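Local coordinates for protein retinol dehydratase (Spodoptera frugiperda, PDB 1FMJ) that binds retinol and adenosine 3',5'-diphosphate and, as a sulfotransferase-family member, dehydrates retinol, probably by way of a sulfated intermediate, at residues V45-M59 with I104-K116. Residues are numbered along the deposited sequence; the frame is centred on the assembly and turned at random.
Sequences VYRPYLKDAANIYNM and IYLDGFMIYDPEK. With RTL (retinol), chain H.
Sulfur and aromatic groups carry the centre, where Met-110 runs between Tyr-46 and Tyr-49. Its SD stands at the edge of the Tyr-46 ring and oblique to that of Tyr-49 (5.0 Å from SD to the Tyr-49 centroid), two Met-aromatic contacts, and also takes a weak hydrogen bond from Tyr-46 N (N to SD 3.5 Å, 145°). Ile-111 lies alongside Tyr-46 and makes a CH-pi contact: CG1 sits over one ring face, 4.1 Å from the centroid and 26° off the normal.

With CG between the backbone N and the carbonyl carbon (chi1 75°), the Phe-109 ring swings toward 45-59. Its edge meets Pro-48 O (3.5 Å from CE1), Lys-51 CE and Ile-56 CD1, while Tyr-49 CD1 meets CZ obliquely. The Pro-48 ring packs on backbone carbonyls, its CB 3.4 Å from Tyr-112 O. Farther along, Leu-106 CD2 touches Met-59 CE at 3.9 Å.

A water adds a second polar link: it accepts from Lys-51 NZ (3.1 Å) and lies 2.9 Å from Tyr-112 O.

Buried for the most part, the contact joins the end of strand 43-46 and helix 53-57 to the turn and 3-10 segment after strand 104-105, an outermost strand of the parallel sheet. Tyr-105 and Tyr-112 of 104-116 line the retinol pocket; helix 132-142 packs against Tyr-112, and helix 146-152 against Met-59.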
loop_
_atom_site.group_PDB
_atom_site.type_symbol
_atom_site.label_atom_id
_atom_site.label_comp_id
_atom_site.label_asym_id
_atom_site.label_seq_id
_atom_site.Cartn_x
_atom_site.Cartn_y
_atom_site.Cartn_z
ATOM N N VAL A 45 11.674 -0.303 -6.563
ATOM C CA VAL A 45 10.613 -1.071 -7.200
ATOM C C VAL A 45 11.084 -2.474 -7.519
ATOM O O VAL A 45 12.240 -2.689 -7.902
ATOM C CB VAL A 45 10.081 -0.389 -8.510
ATOM C CG1 VAL A 45 9.564 1.011 -8.199
ATOM C CG2 VAL A 45 11.164 -0.328 -9.565
ATOM N N TYR A 46 10.194 -3.442 -7.326
ATOM C CA TYR A 46 10.521 -4.827 -7.626
ATOM C C TYR A 46 10.824 -4.869 -9.121
ATOM O O TYR A 46 10.080 -4.306 -9.923
ATOM C CB TYR A 46 9.337 -5.736 -7.278
ATOM C CG TYR A 46 9.269 -6.097 -5.805
ATOM C CD1 TYR A 46 8.205 -5.679 -5.009
ATOM C CD2 TYR A 46 10.267 -6.866 -5.217
ATOM C CE1 TYR A 46 8.138 -6.023 -3.659
ATOM C CE2 TYR A 46 10.211 -7.218 -3.874
ATOM C CZ TYR A 46 9.145 -6.795 -3.102
ATOM O OH TYR A 46 9.088 -7.159 -1.782
ATOM N N ARG A 47 11.918 -5.535 -9.488
ATOM C CA ARG A 47 12.347 -5.615 -10.880
ATOM C C ARG A 47 11.230 -5.838 -11.907
ATOM O O ARG A 47 11.180 -5.153 -12.922
ATOM C CB ARG A 47 13.429 -6.689 -11.036
ATOM C CG ARG A 47 14.237 -6.542 -12.310
ATOM C CD ARG A 47 15.295 -7.633 -12.442
ATOM N NE ARG A 47 16.239 -7.323 -13.512
ATOM C CZ ARG A 47 17.138 -6.344 -13.454
ATOM N NH1 ARG A 47 17.221 -5.579 -12.375
ATOM N NH2 ARG A 47 17.951 -6.125 -14.480
ATOM N N PRO A 48 10.328 -6.804 -11.664
ATOM C CA PRO A 48 9.231 -7.065 -12.602
ATOM C C PRO A 48 8.397 -5.827 -12.938
ATOM O O PRO A 48 7.575 -5.848 -13.859
ATOM C CB PRO A 48 8.408 -8.124 -11.874
ATOM C CG PRO A 48 9.441 -8.898 -11.163
ATOM C CD PRO A 48 10.327 -7.809 -10.586
ATOM N N TYR A 49 8.598 -4.749 -12.192
ATOM C CA TYR A 49 7.838 -3.534 -12.446
ATOM C C TYR A 49 8.190 -2.920 -13.793
ATOM O O TYR A 49 7.316 -2.433 -14.515
ATOM C CB TYR A 49 8.088 -2.494 -11.353
ATOM C CG TYR A 49 7.236 -1.268 -11.537
ATOM C CD1 TYR A 49 5.873 -1.296 -11.242
ATOM C CD2 TYR A 49 7.764 -0.101 -12.086
ATOM C CE1 TYR A 49 5.055 -0.200 -11.494
ATOM C CE2 TYR A 49 6.945 1.015 -12.344
ATOM C CZ TYR A 49 5.595 0.952 -12.049
ATOM O OH TYR A 49 4.770 2.023 -12.339
ATOM N N LEU A 50 9.475 -2.964 -14.132
ATOM C CA LEU A 50 9.978 -2.377 -15.367
ATOM C C LEU A 50 9.296 -2.812 -16.662
ATOM O O LEU A 50 9.337 -2.086 -17.651
ATOM C CB LEU A 50 11.488 -2.620 -15.473
ATOM C CG LEU A 50 12.374 -2.019 -14.374
ATOM C CD1 LEU A 50 13.799 -2.534 -14.519
ATOM C CD2 LEU A 50 12.352 -0.503 -14.452
ATOM N N LYS A 51 8.678 -3.989 -16.682
ATOM C CA LYS A 51 8.008 -4.439 -17.900
ATOM C C LYS A 51 6.682 -3.701 -18.137
ATOM O O LYS A 51 6.135 -3.730 -19.237
ATOM C CB LYS A 51 7.768 -5.955 -17.844
ATOM C CG LYS A 51 6.879 -6.405 -16.694
ATOM C CD LYS A 51 6.824 -7.924 -16.540
ATOM C CE LYS A 51 5.890 -8.307 -15.390
ATOM N NZ LYS A 51 5.859 -9.770 -15.110
ATOM N N ASP A 52 6.177 -3.014 -17.114
ATOM C CA ASP A 52 4.901 -2.307 -17.241
ATOM C C ASP A 52 4.969 -0.833 -16.825
ATOM O O ASP A 52 3.951 -0.138 -16.816
ATOM C CB ASP A 52 3.850 -3.054 -16.407
ATOM C CG ASP A 52 2.420 -2.648 -16.739
ATOM O OD1 ASP A 52 2.094 -2.514 -17.932
ATOM O OD2 ASP A 52 1.609 -2.492 -15.805
ATOM N N ALA A 53 6.164 -0.347 -16.499
ATOM C CA ALA A 53 6.328 1.044 -16.058
ATOM C C ALA A 53 5.854 2.098 -17.061
ATOM O O ALA A 53 5.139 3.031 -16.699
ATOM C CB ALA A 53 7.785 1.303 -15.679
ATOM N N ALA A 54 6.253 1.953 -18.320
ATOM C CA ALA A 54 5.852 2.902 -19.360
ATOM C C ALA A 54 4.337 2.870 -19.589
ATOM O O ALA A 54 3.696 3.917 -19.721
ATOM C CB ALA A 54 6.578 2.585 -20.646
ATOM N N ASN A 55 3.773 1.666 -19.634
ATOM C CA ASN A 55 2.336 1.502 -19.831
ATOM C C ASN A 55 1.555 2.184 -18.716
ATOM O O ASN A 55 0.536 2.831 -18.964
ATOM C CB ASN A 55 1.966 0.020 -19.858
ATOM C CG ASN A 55 2.293 -0.637 -21.179
ATOM O OD1 ASN A 55 2.117 -1.838 -21.337
ATOM N ND2 ASN A 55 2.770 0.147 -22.134
ATOM N N ILE A 56 2.036 2.040 -17.486
ATOM C CA ILE A 56 1.366 2.652 -16.348
ATOM C C ILE A 56 1.522 4.170 -16.391
ATOM O O ILE A 56 0.658 4.905 -15.936
ATOM C CB ILE A 56 1.916 2.088 -15.020
ATOM C CG1 ILE A 56 1.418 0.649 -14.838
ATOM C CG2 ILE A 56 1.469 2.950 -13.852
ATOM C CD1 ILE A 56 2.147 -0.135 -13.755
ATOM N N TYR A 57 2.628 4.631 -16.960
ATOM C CA TYR A 57 2.890 6.058 -17.071
ATOM C C TYR A 57 1.932 6.642 -18.108
ATOM O O TYR A 57 1.566 7.815 -18.050
ATOM C CB TYR A 57 4.336 6.277 -17.518
ATOM C CG TYR A 57 4.838 7.691 -17.347
ATOM C CD1 TYR A 57 4.981 8.253 -16.076
ATOM C CD2 TYR A 57 5.171 8.472 -18.456
ATOM C CE1 TYR A 57 5.441 9.559 -15.914
ATOM C CE2 TYR A 57 5.630 9.778 -18.305
ATOM C CZ TYR A 57 5.765 10.315 -17.033
ATOM O OH TYR A 57 6.217 11.604 -16.882
ATOM N N ASN A 58 1.515 5.805 -19.047
ATOM C CA ASN A 58 0.618 6.239 -20.107
ATOM C C ASN A 58 -0.778 5.632 -20.022
ATOM O O ASN A 58 -1.551 5.747 -20.963
ATOM C CB ASN A 58 1.236 5.892 -21.464
ATOM C CG ASN A 58 2.464 6.722 -21.770
ATOM O OD1 ASN A 58 2.356 7.891 -22.154
ATOM N ND2 ASN A 58 3.646 6.132 -21.578
ATOM N N MET A 59 -1.107 4.989 -18.905
ATOM C CA MET A 59 -2.419 4.363 -18.783
ATOM C C MET A 59 -3.605 5.285 -19.062
ATOM O O MET A 59 -3.724 6.375 -18.501
ATOM C CB MET A 59 -2.584 3.697 -17.408
ATOM C CG MET A 59 -2.418 4.613 -16.201
ATOM S SD MET A 59 -2.684 3.734 -14.611
ATOM C CE MET A 59 -2.809 5.115 -13.471
ATOM N N ILE A 104 -8.706 -2.927 -8.268
ATOM C CA ILE A 104 -7.614 -3.489 -9.039
ATOM C C ILE A 104 -6.389 -2.935 -8.340
ATOM O O ILE A 104 -6.290 -1.731 -8.095
ATOM C CB ILE A 104 -7.599 -3.013 -10.497
ATOM C CG1 ILE A 104 -8.762 -3.647 -11.261
ATOM C CG2 ILE A 104 -6.247 -3.379 -11.149
ATOM C CD1 ILE A 104 -8.859 -3.202 -12.696
ATOM N N TYR A 105 -5.478 -3.825 -7.987
ATOM C CA TYR A 105 -4.255 -3.445 -7.317
ATOM C C TYR A 105 -3.282 -3.170 -8.453
ATOM O O TYR A 105 -2.692 -4.087 -9.003
ATOM C CB TYR A 105 -3.787 -4.609 -6.443
ATOM C CG TYR A 105 -2.625 -4.307 -5.531
ATOM C CD1 TYR A 105 -2.174 -5.265 -4.632
ATOM C CD2 TYR A 105 -1.962 -3.083 -5.582
ATOM C CE1 TYR A 105 -1.088 -5.025 -3.801
ATOM C CE2 TYR A 105 -0.873 -2.828 -4.759
ATOM C CZ TYR A 105 -0.441 -3.809 -3.869
ATOM O OH TYR A 105 0.641 -3.582 -3.053
ATOM N N LEU A 106 -3.144 -1.894 -8.806
ATOM C CA LEU A 106 -2.281 -1.469 -9.901
ATOM C C LEU A 106 -0.850 -2.006 -9.863
ATOM O O LEU A 106 -0.362 -2.560 -10.859
ATOM C CB LEU A 106 -2.265 0.064 -9.965
ATOM C CG LEU A 106 -1.566 0.696 -11.177
ATOM C CD1 LEU A 106 -2.124 0.100 -12.462
ATOM C CD2 LEU A 106 -1.766 2.206 -11.152
ATOM N N ASP A 107 -0.175 -1.853 -8.726
ATOM C CA ASP A 107 1.198 -2.321 -8.610
ATOM C C ASP A 107 1.386 -3.672 -7.910
ATOM O O ASP A 107 2.506 -4.051 -7.584
ATOM C CB ASP A 107 2.071 -1.238 -7.945
ATOM C CG ASP A 107 1.461 -0.669 -6.668
ATOM O OD1 ASP A 107 0.275 -0.280 -6.673
ATOM O OD2 ASP A 107 2.188 -0.586 -5.655
ATOM N N GLY A 108 0.298 -4.403 -7.692
ATOM C CA GLY A 108 0.413 -5.696 -7.035
ATOM C C GLY A 108 1.269 -6.720 -7.775
ATOM O O GLY A 108 2.037 -7.475 -7.173
ATOM N N PHE A 109 1.150 -6.747 -9.094
ATOM C CA PHE A 109 1.894 -7.710 -9.895
ATOM C C PHE A 109 3.401 -7.693 -9.698
ATOM O O PHE A 109 4.027 -8.745 -9.679
ATOM C CB PHE A 109 1.616 -7.469 -11.369
ATOM C CG PHE A 109 2.320 -6.268 -11.914
ATOM C CD1 PHE A 109 3.522 -6.404 -12.601
ATOM C CD2 PHE A 109 1.809 -4.996 -11.700
ATOM C CE1 PHE A 109 4.203 -5.287 -13.064
ATOM C CE2 PHE A 109 2.488 -3.872 -12.160
ATOM C CZ PHE A 109 3.689 -4.022 -12.844
ATOM N N MET A 110 3.981 -6.505 -9.546
ATOM C CA MET A 110 5.442 -6.379 -9.446
ATOM C C MET A 110 6.187 -7.258 -8.444
ATOM O O MET A 110 7.378 -7.533 -8.627
ATOM C CB MET A 110 5.841 -4.914 -9.219
ATOM C CG MET A 110 5.859 -4.453 -7.763
ATOM S SD MET A 110 6.725 -2.868 -7.584
ATOM C CE MET A 110 6.119 -2.304 -5.967
ATOM N N ILE A 111 5.514 -7.718 -7.398
ATOM C CA ILE A 111 6.206 -8.535 -6.408
ATOM C C ILE A 111 6.484 -9.935 -6.933
ATOM O O ILE A 111 7.243 -10.695 -6.334
ATOM C CB ILE A 111 5.393 -8.629 -5.092
ATOM C CG1 ILE A 111 6.265 -9.205 -3.978
ATOM C CG2 ILE A 111 4.155 -9.475 -5.298
ATOM C CD1 ILE A 111 5.657 -9.051 -2.593
ATOM N N TYR A 112 5.890 -10.265 -8.071
ATOM C CA TYR A 112 6.066 -11.596 -8.655
ATOM C C TYR A 112 6.873 -11.610 -9.943
ATOM O O TYR A 112 6.603 -10.843 -10.855
ATOM C CB TYR A 112 4.699 -12.227 -8.922
ATOM C CG TYR A 112 4.771 -13.620 -9.520
ATOM C CD1 TYR A 112 5.378 -14.665 -8.821
ATOM C CD2 TYR A 112 4.204 -13.899 -10.768
ATOM C CE1 TYR A 112 5.417 -15.956 -9.343
ATOM C CE2 TYR A 112 4.241 -15.189 -11.304
ATOM C CZ TYR A 112 4.851 -16.211 -10.584
ATOM O OH TYR A 112 4.912 -17.483 -11.093
ATOM N N ASP A 113 7.845 -12.512 -10.015
ATOM C CA ASP A 113 8.704 -12.665 -11.189
ATOM C C ASP A 113 8.490 -14.072 -11.770
ATOM O O ASP A 113 9.053 -15.040 -11.270
ATOM C CB ASP A 113 10.161 -12.486 -10.760
ATOM C CG ASP A 113 11.126 -12.456 -11.927
ATOM O OD1 ASP A 113 12.296 -12.092 -11.694
ATOM O OD2 ASP A 113 10.731 -12.797 -13.062
ATOM N N PRO A 114 7.680 -14.197 -12.839
ATOM C CA PRO A 114 7.396 -15.495 -13.473
ATOM C C PRO A 114 8.630 -16.355 -13.736
ATOM O O PRO A 114 8.593 -17.584 -13.602
ATOM C CB PRO A 114 6.682 -15.100 -14.764
ATOM C CG PRO A 114 5.973 -13.843 -14.383
ATOM C CD PRO A 114 7.032 -13.103 -13.585
ATOM N N GLU A 115 9.720 -15.696 -14.108
ATOM C CA GLU A 115 10.977 -16.373 -14.401
ATOM C C GLU A 115 11.488 -17.153 -13.189
ATOM O O GLU A 115 12.305 -18.066 -13.327
ATOM C CB GLU A 115 12.020 -15.333 -14.843
ATOM C CG GLU A 115 13.296 -15.916 -15.448
ATOM C CD GLU A 115 14.200 -14.853 -16.080
ATOM O OE1 GLU A 115 15.276 -15.221 -16.594
ATOM O OE2 GLU A 115 13.838 -13.656 -16.065
ATOM N N LYS A 116 10.999 -16.810 -12.001
ATOM C CA LYS A 116 11.450 -17.485 -10.787
ATOM C C LYS A 116 10.337 -18.241 -10.067
ATOM O O LYS A 116 10.417 -18.496 -8.864
ATOM C CB LYS A 116 12.070 -16.459 -9.842
ATOM C CG LYS A 116 13.151 -15.630 -10.487
ATOM C CD LYS A 116 13.759 -14.638 -9.512
ATOM C CE LYS A 116 14.803 -13.781 -10.214
ATOM N NZ LYS A 116 15.519 -12.879 -9.273
HETATM C C1 RTL H . 3.921 -14.171 -2.410
HETATM C C2 RTL H . 5.161 -14.811 -3.112
HETATM C C3 RTL H . 4.971 -14.989 -4.613
HETATM C C4 RTL H . 3.812 -14.728 -5.573
HETATM C C5 RTL H . 2.698 -14.125 -4.714
HETATM C C6 RTL H . 2.687 -13.853 -3.337
HETATM C C7 RTL H . 1.521 -13.247 -2.642
HETATM C C8 RTL H . 1.257 -11.907 -2.612
HETATM C C9 RTL H . 0.109 -11.298 -1.926
HETATM C C10 RTL H . -0.017 -9.923 -1.990
HETATM C C11 RTL H . -1.045 -9.029 -1.412
HETATM C C12 RTL H . -0.477 -7.959 -0.762
HETATM C C13 RTL H . -0.979 -6.784 -0.019
HETATM C C14 RTL H . -0.375 -5.738 0.620
HETATM C C15 RTL H . -0.160 -4.482 -0.116
HETATM O O1 RTL H . -1.227 -3.638 -0.017
HETATM C C16 RTL H . 4.582 -12.922 -1.794
HETATM C C17 RTL H . 3.627 -15.168 -1.278
HETATM C C18 RTL H . 1.471 -13.852 -5.597
HETATM C C19 RTL H . -0.896 -12.191 -1.173
HETATM C C20 RTL H . -2.513 -6.877 -0.039
HETATM O O HOH W 1 4.238 -10.362 -12.528
#